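PDB 7DRQ: Uly1 from Catenovulum maritimum, which acts as a calcium-binding ulvan lyase of polysaccharide lyase family 24, probably cleaving the algal polysaccharide ulvan by beta-elimination. Local coordinates for residues 72-77 / 91-96; 109-114 / 122-127; 149-154 / 183-188. All blocks are in the same frame, centred on the assembly; numbering follows the deposited sequence.

Interaction 1: residues 72-77 / 91-96; sequences RHVMLT and FPHQHT
H73 faces Q94 as an antiparallel non-hydrogen-bonded pair, their CA atoms 4.3 Å apart, and the backbone bonds fall to the residues around them: H95 N to R72 O, V74 N to H93 O and F91 N to V74 O. Segment 91-96 turns a corner at P92, so that strand 93-94 runs in a new direction from strand 86-91 while Q94 still pairs with H73 of strand 73-80, the neighbour of 86-91 in a four-stranded antiparallel sheet of a BNR-repeat, beta-propeller-like region. At this corner H73 ND1 donates to F91 O at 2.8 Å, with the acceptor close to the ring plane. Q94 lies alongside the imidazole, its CG over the ring centre at 3.6 Å from the centroid, a CH-pi contact, and its amide stacks at 16° to the ring while NE2 reaches D71 O. R72 folds back through a bend at chi3 (-48°), which brings NE to H95 O at 2.9 Å, in the plane of both guanidinium and carbonyl; NH1 binds I69 O. V74 CB packs on F91 CB at 4.0 Å, and L76 CB touches the edge of the F91 ring at CE1. V74 CG2 meets the edge of the H93 imidazole.

Interaction 2: residues 109-114 / 122-127; sequences NTIAVA and IHLLYD
Strands 111-114 and 122-126 form the beta hairpin that begins the antiparallel sheet completed by strand 150-152. Their axes approach to 4.6 Å at 165°. A112 with L125 and A114 with H123 are hydrogen-bonded pairs, each linked by two N-H to O bonds, whereas I111 with Y126 and V113 with L124 are non-hydrogen-bonded pairs. On the face carrying these last four residues, the I111 and Y126 side chains cross, I111 CG1 touching Y126 CB at 3.7 Å, and L124 runs beside V113, bringing its CD2 to V113 CB at 3.8 Å. The small A112 and A114 lie with L125 on the other face, against F206. Where the strands part, D127 N reaches T110 O in a longer bond of 3.2 Å. There chi1 of D127 (-151°) turns CG roughly away from its backbone N, bringing OD1 back to N109 ND2 at 2.9 Å; the donor comes from above the carboxylate plane, with the amide turned 75° to it. An alanine in place of N109 is likely to leave OD1 with one donor fewer and open a gap beside D127. H95 ND1 also donates to OD1, and H93 NE2 and T96 N to OD2, so several N-H donors fix the orientation of this buried carboxylate.

Interaction 3: residues 149-154 / 183-188; sequences RYSYSL and DYKHLT. With CA (calcium ion), chain C.
Y152 and H186 set their side chains at about a right angle, and Y152 CE1 sits over the centre of the H186 imidazole, 3.4 Å from NE2, itself hydrogen-bonded to V171. The ring planes are inclined at 52°, an oblique aromatic pair. Y152 gets there with CG between backbone N and carbonyl carbon (chi1 68°). At its edge the imidazole meets Y150 O, which also accepts from H186 N at 2.7 Å; Y150 N returns a longer bond to H186 O, making a single antiparallel bridge. The Y150 ring turns an edge to T188 O, with CD2 at 3.5 Å, while its hydroxyl binds H123. S151 OG donates to Y184 O at 2.6 Å from above the carbonyl plane, and a water links this carbonyl to Y152 N. R149 NE and K185 NZ lie 4.6 Å apart, and D146 forms salt bridges with both residues, which would offset their like charges. D183 grips calcium through both carboxylate oxygens and K185 O binds it at 2.4 Å, with three waters and D173 completing the shell. D183 OD1 takes the K185 N-H, an Asx turn in a calcium-binding loop held against the edge strand of a beta sheet.

From the N terminus the three contacts follow in series, none enclosing or crossing another. Interaction 1 closes the short connection through strand 86-91, interaction 2 the hairpin, with seven residues between its segments, and interaction 3 a 28-residue excursion without helix or strand that returns beside strand 150-152. Interactions 2 and 3 share a sheet, since 122-126 and 150-152 are neighbouring strands, and they also meet through Y126 OH and S151 OG. Interaction 1 belongs to the preceding sheet and packs on the hairpin through F91 and L124. From interaction 1, H93 also reaches interaction 3, its ND1 bonded to K185 NZ, thereby connecting the first sheet to the calcium loop.

Interaction 1: residues 72-77 / 91-96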
loop_
_atom_site.group_PDB
_atom_site.type_symbol
_atom_site.label_atom_id
_atom_site.label_comp_id
_atom_site.label_asym_id
_atom_site.label_seq_id
_atom_site.Cartn_x
_atom_site.Cartn_y
_atom_site.Cartn_z
ATOM N N ARG A 72 0.724 -21.284 -2.096
ATOM C CA ARG A 72 1.132 -19.893 -2.290
ATOM C C ARG A 72 0.462 -19.236 -3.492
ATOM O O ARG A 72 0.948 -18.219 -3.985
ATOM C CB ARG A 72 2.665 -19.755 -2.415
ATOM C CG ARG A 72 3.468 -20.592 -1.412
ATOM C CD ARG A 72 4.984 -20.423 -1.635
ATOM N NE ARG A 72 5.384 -20.558 -3.040
ATOM C CZ ARG A 72 5.624 -21.717 -3.651
ATOM N NH1 ARG A 72 5.498 -22.861 -2.995
ATOM N NH2 ARG A 72 5.990 -21.737 -4.927
ATOM N N HIS A 73 -0.668 -19.761 -3.969
ATOM C CA HIS A 73 -1.257 -19.218 -5.188
ATOM C C HIS A 73 -1.893 -17.859 -4.940
ATOM O O HIS A 73 -2.421 -17.579 -3.858
ATOM C CB HIS A 73 -2.310 -20.166 -5.753
ATOM C CG HIS A 73 -1.735 -21.290 -6.555
ATOM N ND1 HIS A 73 -1.529 -21.198 -7.915
ATOM C CD2 HIS A 73 -1.334 -22.531 -6.193
ATOM C CE1 HIS A 73 -1.017 -22.334 -8.355
ATOM N NE2 HIS A 73 -0.878 -23.156 -7.329
ATOM N N VAL A 74 -1.827 -17.016 -5.966
ATOM C CA VAL A 74 -2.509 -15.724 -5.961
ATOM C C VAL A 74 -4.015 -15.944 -6.072
ATOM O O VAL A 74 -4.490 -16.627 -6.987
ATOM C CB VAL A 74 -1.991 -14.857 -7.121
ATOM C CG1 VAL A 74 -2.899 -13.655 -7.347
ATOM C CG2 VAL A 74 -0.537 -14.416 -6.864
HETATM N N MSE A 75 -4.775 -15.362 -5.145
HETATM C CA MSE A 75 -6.237 -15.522 -5.137
HETATM C C MSE A 75 -6.958 -14.193 -5.228
HETATM O O MSE A 75 -6.485 -13.188 -4.708
HETATM C CB MSE A 75 -6.720 -16.232 -3.867
HETATM C CG MSE A 75 -5.856 -17.385 -3.389
HETATM SE SE MSE A 75 -5.948 -18.917 -4.582
HETATM C CE MSE A 75 -7.857 -19.352 -4.491
ATOM N N LEU A 76 -8.135 -14.202 -5.862
ATOM C CA LEU A 76 -9.001 -13.035 -5.936
ATOM C C LEU A 76 -10.410 -13.460 -5.550
ATOM O O LEU A 76 -10.995 -14.326 -6.204
ATOM C CB LEU A 76 -8.978 -12.418 -7.343
ATOM C CG LEU A 76 -10.033 -11.319 -7.545
ATOM C CD1 LEU A 76 -9.774 -10.152 -6.590
ATOM C CD2 LEU A 76 -10.078 -10.845 -9.004
ATOM N N THR A 77 -10.936 -12.873 -4.477
ATOM C CA THR A 77 -12.272 -13.183 -3.969
ATOM C C THR A 77 -13.182 -11.986 -4.188
ATOM O O THR A 77 -12.772 -10.836 -3.989
ATOM C CB THR A 77 -12.233 -13.521 -2.473
ATOM O OG1 THR A 77 -11.423 -14.680 -2.257
ATOM C CG2 THR A 77 -13.652 -13.802 -1.944
ATOM N N PHE A 91 -5.311 -18.012 -9.349
ATOM C CA PHE A 91 -4.393 -17.696 -10.431
ATOM C C PHE A 91 -3.199 -18.643 -10.410
ATOM O O PHE A 91 -2.811 -19.140 -9.351
ATOM C CB PHE A 91 -3.905 -16.242 -10.329
ATOM C CG PHE A 91 -4.901 -15.251 -10.855
ATOM C CD1 PHE A 91 -5.932 -14.800 -10.051
ATOM C CD2 PHE A 91 -4.827 -14.793 -12.165
ATOM C CE1 PHE A 91 -6.876 -13.912 -10.544
ATOM C CE2 PHE A 91 -5.768 -13.893 -12.664
ATOM C CZ PHE A 91 -6.785 -13.454 -11.853
ATOM N N PRO A 92 -2.622 -18.933 -11.578
ATOM C CA PRO A 92 -1.507 -19.893 -11.616
ATOM C C PRO A 92 -0.284 -19.432 -10.850
ATOM O O PRO A 92 0.455 -20.276 -10.329
ATOM C CB PRO A 92 -1.205 -20.025 -13.118
ATOM C CG PRO A 92 -2.464 -19.621 -13.812
ATOM C CD PRO A 92 -3.164 -18.632 -12.915
ATOM N N HIS A 93 -0.036 -18.126 -10.771
ATOM C CA HIS A 93 1.191 -17.646 -10.143
ATOM C C HIS A 93 1.236 -17.985 -8.655
ATOM O O HIS A 93 0.235 -17.862 -7.947
ATOM C CB HIS A 93 1.324 -16.140 -10.291
ATOM C CG HIS A 93 2.629 -15.614 -9.777
ATOM N ND1 HIS A 93 3.814 -15.788 -10.459
ATOM C CD2 HIS A 93 2.940 -14.942 -8.644
ATOM C CE1 HIS A 93 4.798 -15.224 -9.778
ATOM N NE2 HIS A 93 4.297 -14.710 -8.670
ATOM N N GLN A 94 2.425 -18.348 -8.173
ATOM C CA GLN A 94 2.656 -18.632 -6.761
ATOM C C GLN A 94 3.696 -17.662 -6.226
ATOM O O GLN A 94 4.643 -17.320 -6.931
ATOM C CB GLN A 94 3.142 -20.074 -6.534
ATOM C CG GLN A 94 2.166 -21.148 -7.010
ATOM C CD GLN A 94 2.856 -22.471 -7.255
ATOM O OE1 GLN A 94 3.488 -22.669 -8.297
ATOM N NE2 GLN A 94 2.756 -23.377 -6.289
ATOM N N HIS A 95 3.504 -17.214 -4.980
ATOM C CA HIS A 95 4.454 -16.311 -4.328
ATOM C C HIS A 95 5.881 -16.821 -4.503
ATOM O O HIS A 95 6.182 -17.969 -4.162
ATOM C CB HIS A 95 4.093 -16.206 -2.838
ATOM C CG HIS A 95 4.990 -15.303 -2.045
ATOM N ND1 HIS A 95 5.331 -14.030 -2.457
ATOM C CD2 HIS A 95 5.592 -15.484 -0.843
ATOM C CE1 HIS A 95 6.117 -13.472 -1.549
ATOM N NE2 HIS A 95 6.292 -14.335 -0.562
ATOM N N THR A 96 6.762 -15.975 -5.053
ATOM C CA THR A 96 8.139 -16.382 -5.300
ATOM C C THR A 96 9.074 -16.018 -4.153
ATOM O O THR A 96 10.279 -16.256 -4.253
ATOM C CB THR A 96 8.647 -15.787 -6.628
ATOM O OG1 THR A 96 8.537 -14.355 -6.612
ATOM C CG2 THR A 96 7.835 -16.343 -7.786
#

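Interaction 2: residues 109-114 / 122-127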
loop_
_atom_site.group_PDB
_atom_site.type_symbol
_atom_site.label_atom_id
_atom_site.label_comp_id
_atom_site.label_asym_id
_atom_site.label_seq_id
_atom_site.Cartn_x
_atom_site.Cartn_y
_atom_site.Cartn_z
ATOM N N ASN A 109 5.712 -8.151 -1.295
ATOM C CA ASN A 109 5.219 -8.684 -2.563
ATOM C C ASN A 109 3.715 -8.901 -2.540
ATOM O O ASN A 109 3.219 -9.986 -2.831
ATOM C CB ASN A 109 5.949 -9.981 -2.886
ATOM C CG ASN A 109 7.385 -9.749 -3.289
ATOM O OD1 ASN A 109 7.996 -8.753 -2.900
ATOM N ND2 ASN A 109 7.944 -10.687 -4.055
ATOM N N THR A 110 2.984 -7.849 -2.204
ATOM C CA THR A 110 1.539 -7.924 -2.053
ATOM C C THR A 110 0.840 -8.058 -3.409
ATOM O O THR A 110 1.436 -7.915 -4.478
ATOM C CB THR A 110 1.034 -6.684 -1.319
ATOM O OG1 THR A 110 1.460 -5.511 -2.044
ATOM C CG2 THR A 110 1.588 -6.653 0.078
ATOM N N ILE A 111 -0.461 -8.337 -3.342
ATOM C CA ILE A 111 -1.338 -8.382 -4.508
ATOM C C ILE A 111 -2.275 -7.189 -4.426
ATOM O O ILE A 111 -3.191 -7.169 -3.592
ATOM C CB ILE A 111 -2.146 -9.682 -4.571
ATOM C CG1 ILE A 111 -1.253 -10.916 -4.372
ATOM C CG2 ILE A 111 -2.937 -9.736 -5.889
ATOM C CD1 ILE A 111 -2.035 -12.104 -3.757
ATOM N N ALA A 112 -2.083 -6.216 -5.311
ATOM C CA ALA A 112 -2.960 -5.057 -5.377
ATOM C C ALA A 112 -4.066 -5.309 -6.392
ATOM O O ALA A 112 -3.845 -5.954 -7.420
ATOM C CB ALA A 112 -2.184 -3.800 -5.769
ATOM N N VAL A 113 -5.267 -4.810 -6.089
ATOM C CA VAL A 113 -6.418 -4.987 -6.964
ATOM C C VAL A 113 -7.080 -3.634 -7.195
ATOM O O VAL A 113 -7.114 -2.778 -6.305
ATOM C CB VAL A 113 -7.436 -6.010 -6.390
ATOM C CG1 VAL A 113 -7.970 -5.542 -5.014
ATOM C CG2 VAL A 113 -8.576 -6.268 -7.375
ATOM N N ALA A 114 -7.600 -3.440 -8.407
ATOM C CA ALA A 114 -8.440 -2.290 -8.707
ATOM C C ALA A 114 -9.495 -2.668 -9.738
ATOM O O ALA A 114 -9.287 -3.559 -10.568
ATOM C CB ALA A 114 -7.626 -1.105 -9.249
ATOM N N ILE A 122 -10.859 -5.514 -14.368
ATOM C CA ILE A 122 -10.203 -5.819 -13.107
ATOM C C ILE A 122 -8.704 -5.811 -13.349
ATOM O O ILE A 122 -8.232 -6.366 -14.345
ATOM C CB ILE A 122 -10.639 -7.192 -12.570
ATOM C CG1 ILE A 122 -12.170 -7.276 -12.504
ATOM C CG2 ILE A 122 -9.960 -7.493 -11.212
ATOM C CD1 ILE A 122 -12.690 -8.697 -12.340
ATOM N N HIS A 123 -7.961 -5.198 -12.436
ATOM C CA HIS A 123 -6.510 -5.094 -12.562
ATOM C C HIS A 123 -5.833 -5.640 -11.318
ATOM O O HIS A 123 -6.239 -5.316 -10.196
ATOM C CB HIS A 123 -6.119 -3.644 -12.811
ATOM C CG HIS A 123 -6.842 -3.059 -13.976
ATOM N ND1 HIS A 123 -6.331 -3.098 -15.255
ATOM C CD2 HIS A 123 -8.077 -2.511 -14.079
ATOM C CE1 HIS A 123 -7.201 -2.562 -16.091
ATOM N NE2 HIS A 123 -8.267 -2.191 -15.404
ATOM N N LEU A 124 -4.807 -6.466 -11.527
ATOM C CA LEU A 124 -4.028 -7.078 -10.455
ATOM C C LEU A 124 -2.543 -6.846 -10.696
ATOM O O LEU A 124 -2.049 -7.072 -11.807
ATOM C CB LEU A 124 -4.289 -8.583 -10.371
ATOM C CG LEU A 124 -5.727 -8.973 -10.036
ATOM C CD1 LEU A 124 -5.950 -10.427 -10.390
ATOM C CD2 LEU A 124 -5.980 -8.730 -8.545
ATOM N N LEU A 125 -1.835 -6.445 -9.646
ATOM C CA LEU A 125 -0.384 -6.310 -9.670
ATOM C C LEU A 125 0.178 -7.065 -8.483
ATOM O O LEU A 125 -0.277 -6.859 -7.354
ATOM C CB LEU A 125 0.017 -4.840 -9.603
ATOM C CG LEU A 125 -0.256 -4.069 -10.892
ATOM C CD1 LEU A 125 -0.185 -2.584 -10.631
ATOM C CD2 LEU A 125 0.724 -4.462 -12.005
ATOM N N TYR A 126 1.158 -7.941 -8.709
ATOM C CA TYR A 126 1.519 -8.777 -7.572
ATOM C C TYR A 126 2.963 -9.255 -7.611
ATOM O O TYR A 126 3.587 -9.367 -8.668
ATOM C CB TYR A 126 0.595 -9.986 -7.467
ATOM C CG TYR A 126 0.272 -10.732 -8.752
ATOM C CD1 TYR A 126 1.087 -11.775 -9.205
ATOM C CD2 TYR A 126 -0.900 -10.458 -9.461
ATOM C CE1 TYR A 126 0.755 -12.499 -10.350
ATOM C CE2 TYR A 126 -1.243 -11.177 -10.606
ATOM C CZ TYR A 126 -0.415 -12.195 -11.048
ATOM O OH TYR A 126 -0.762 -12.908 -12.186
ATOM N N ASP A 127 3.459 -9.565 -6.410
ATOM C CA ASP A 127 4.672 -10.352 -6.201
ATOM C C ASP A 127 5.902 -9.647 -6.759
ATOM O O ASP A 127 6.707 -10.243 -7.477
ATOM C CB ASP A 127 4.537 -11.760 -6.782
ATOM C CG ASP A 127 5.384 -12.770 -6.025
ATOM O OD1 ASP A 127 5.781 -12.470 -4.877
ATOM O OD2 ASP A 127 5.655 -13.861 -6.564
#

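Interaction 3: residues 149-154 / 183-188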
loop_
_atom_site.group_PDB
_atom_site.type_symbol
_atom_site.label_atom_id
_atom_site.label_comp_id
_atom_site.label_asym_id
_atom_site.label_seq_id
_atom_site.Cartn_x
_atom_site.Cartn_y
_atom_site.Cartn_z
ATOM N N ARG A 149 4.731 -7.824 -13.021
ATOM C CA ARG A 149 3.701 -8.867 -12.996
ATOM C C ARG A 149 2.309 -8.244 -12.924
ATOM O O ARG A 149 1.850 -7.845 -11.849
ATOM C CB ARG A 149 3.950 -9.830 -11.830
ATOM C CG ARG A 149 5.278 -10.576 -11.970
ATOM C CD ARG A 149 5.724 -11.306 -10.702
ATOM N NE ARG A 149 6.797 -12.237 -11.049
ATOM C CZ ARG A 149 7.615 -12.829 -10.187
ATOM N NH1 ARG A 149 7.514 -12.591 -8.885
ATOM N NH2 ARG A 149 8.537 -13.673 -10.642
ATOM N N TYR A 150 1.627 -8.195 -14.068
ATOM C CA TYR A 150 0.337 -7.532 -14.205
ATOM C C TYR A 150 -0.670 -8.502 -14.802
ATOM O O TYR A 150 -0.385 -9.155 -15.814
ATOM C CB TYR A 150 0.491 -6.287 -15.097
ATOM C CG TYR A 150 -0.786 -5.591 -15.504
ATOM C CD1 TYR A 150 -1.769 -5.275 -14.571
ATOM C CD2 TYR A 150 -0.986 -5.208 -16.828
ATOM C CE1 TYR A 150 -2.947 -4.624 -14.954
ATOM C CE2 TYR A 150 -2.145 -4.544 -17.223
ATOM C CZ TYR A 150 -3.123 -4.259 -16.284
ATOM O OH TYR A 150 -4.265 -3.602 -16.679
ATOM N N SER A 151 -1.850 -8.584 -14.195
ATOM C CA SER A 151 -2.944 -9.378 -14.737
ATOM C C SER A 151 -4.173 -8.489 -14.861
ATOM O O SER A 151 -4.387 -7.584 -14.048
ATOM C CB SER A 151 -3.246 -10.601 -13.844
ATOM O OG SER A 151 -2.220 -11.576 -13.953
ATOM N N TYR A 152 -4.978 -8.733 -15.895
ATOM C CA TYR A 152 -6.133 -7.877 -16.113
ATOM C C TYR A 152 -7.202 -8.635 -16.881
ATOM O O TYR A 152 -6.949 -9.673 -17.497
ATOM C CB TYR A 152 -5.763 -6.578 -16.849
ATOM C CG TYR A 152 -5.328 -6.773 -18.283
ATOM C CD1 TYR A 152 -4.026 -7.183 -18.591
ATOM C CD2 TYR A 152 -6.205 -6.550 -19.332
ATOM C CE1 TYR A 152 -3.618 -7.354 -19.919
ATOM C CE2 TYR A 152 -5.805 -6.722 -20.664
ATOM C CZ TYR A 152 -4.516 -7.134 -20.944
ATOM O OH TYR A 152 -4.123 -7.303 -22.265
ATOM N N SER A 153 -8.399 -8.081 -16.852
ATOM C CA SER A 153 -9.588 -8.795 -17.284
ATOM C C SER A 153 -10.189 -8.157 -18.530
ATOM O O SER A 153 -9.793 -7.072 -18.978
ATOM C CB SER A 153 -10.627 -8.808 -16.160
ATOM O OG SER A 153 -11.357 -7.595 -16.189
ATOM N N LEU A 154 -11.174 -8.862 -19.078
ATOM C CA LEU A 154 -12.071 -8.283 -20.056
ATOM C C LEU A 154 -12.845 -7.126 -19.446
ATOM O O LEU A 154 -13.069 -7.058 -18.233
ATOM C CB LEU A 154 -13.079 -9.327 -20.542
ATOM C CG LEU A 154 -12.521 -10.616 -21.137
ATOM C CD1 LEU A 154 -13.674 -11.625 -21.340
ATOM C CD2 LEU A 154 -11.832 -10.278 -22.445
ATOM N N ASP A 183 -0.206 -18.553 -18.787
ATOM C CA ASP A 183 0.539 -17.333 -18.479
ATOM C C ASP A 183 -0.446 -16.170 -18.521
ATOM O O ASP A 183 -0.850 -15.712 -19.599
ATOM C CB ASP A 183 1.691 -17.160 -19.468
ATOM C CG ASP A 183 2.543 -15.919 -19.209
ATOM O OD1 ASP A 183 2.180 -15.060 -18.372
ATOM O OD2 ASP A 183 3.591 -15.804 -19.889
ATOM N N TYR A 184 -0.847 -15.698 -17.336
ATOM C CA TYR A 184 -1.689 -14.517 -17.199
ATOM C C TYR A 184 -0.912 -13.279 -16.768
ATOM O O TYR A 184 -1.529 -12.278 -16.383
ATOM C CB TYR A 184 -2.809 -14.781 -16.192
ATOM C CG TYR A 184 -3.854 -15.738 -16.708
ATOM C CD1 TYR A 184 -3.698 -17.108 -16.550
ATOM C CD2 TYR A 184 -4.996 -15.270 -17.346
ATOM C CE1 TYR A 184 -4.650 -17.989 -17.020
ATOM C CE2 TYR A 184 -5.957 -16.148 -17.820
ATOM C CZ TYR A 184 -5.770 -17.502 -17.652
ATOM O OH TYR A 184 -6.711 -18.393 -18.108
ATOM N N LYS A 185 0.418 -13.319 -16.815
ATOM C CA LYS A 185 1.247 -12.243 -16.282
ATOM C C LYS A 185 1.828 -11.431 -17.432
ATOM O O LYS A 185 2.496 -11.976 -18.317
ATOM C CB LYS A 185 2.357 -12.799 -15.387
ATOM C CG LYS A 185 1.842 -13.479 -14.094
ATOM C CD LYS A 185 3.006 -14.027 -13.267
ATOM C CE LYS A 185 3.655 -15.222 -13.963
ATOM N NZ LYS A 185 4.864 -15.738 -13.245
ATOM N N HIS A 186 1.547 -10.137 -17.426
ATOM C CA HIS A 186 1.983 -9.224 -18.463
ATOM C C HIS A 186 3.142 -8.383 -17.949
ATOM O O HIS A 186 3.146 -7.935 -16.798
ATOM C CB HIS A 186 0.828 -8.334 -18.907
ATOM C CG HIS A 186 -0.301 -9.107 -19.508
ATOM N ND1 HIS A 186 -0.446 -9.270 -20.869
ATOM C CD2 HIS A 186 -1.315 -9.797 -18.930
ATOM C CE1 HIS A 186 -1.515 -10.013 -21.105
ATOM N NE2 HIS A 186 -2.058 -10.347 -19.945
ATOM N N LEU A 187 4.118 -8.175 -18.812
ATOM C CA LEU A 187 5.358 -7.516 -18.432
ATOM C C LEU A 187 5.270 -5.998 -18.542
ATOM O O LEU A 187 6.260 -5.308 -18.259
ATOM C CB LEU A 187 6.496 -8.046 -19.315
ATOM C CG LEU A 187 7.933 -7.904 -18.823
ATOM C CD1 LEU A 187 8.090 -8.573 -17.461
ATOM C CD2 LEU A 187 8.886 -8.504 -19.845
ATOM N N THR A 188 4.110 -5.477 -18.938
ATOM C CA THR A 188 3.893 -4.066 -19.219
ATOM C C THR A 188 2.414 -3.764 -19.040
ATOM O O THR A 188 1.561 -4.650 -19.155
ATOM C CB THR A 188 4.333 -3.687 -20.650
ATOM O OG1 THR A 188 3.887 -2.358 -20.960
ATOM C CG2 THR A 188 3.730 -4.656 -21.680
HETATM CA CA CA C . 4.104 -13.548 -19.064
HETATM O O HOH W 1 -4.126 -11.387 -17.011
HETATM O O HOH W 2 5.488 -11.544 -18.622
HETATM O O HOH W 3 6.391 -14.089 -19.938
HETATM O O HOH W 4 5.147 -14.381 -17.008
#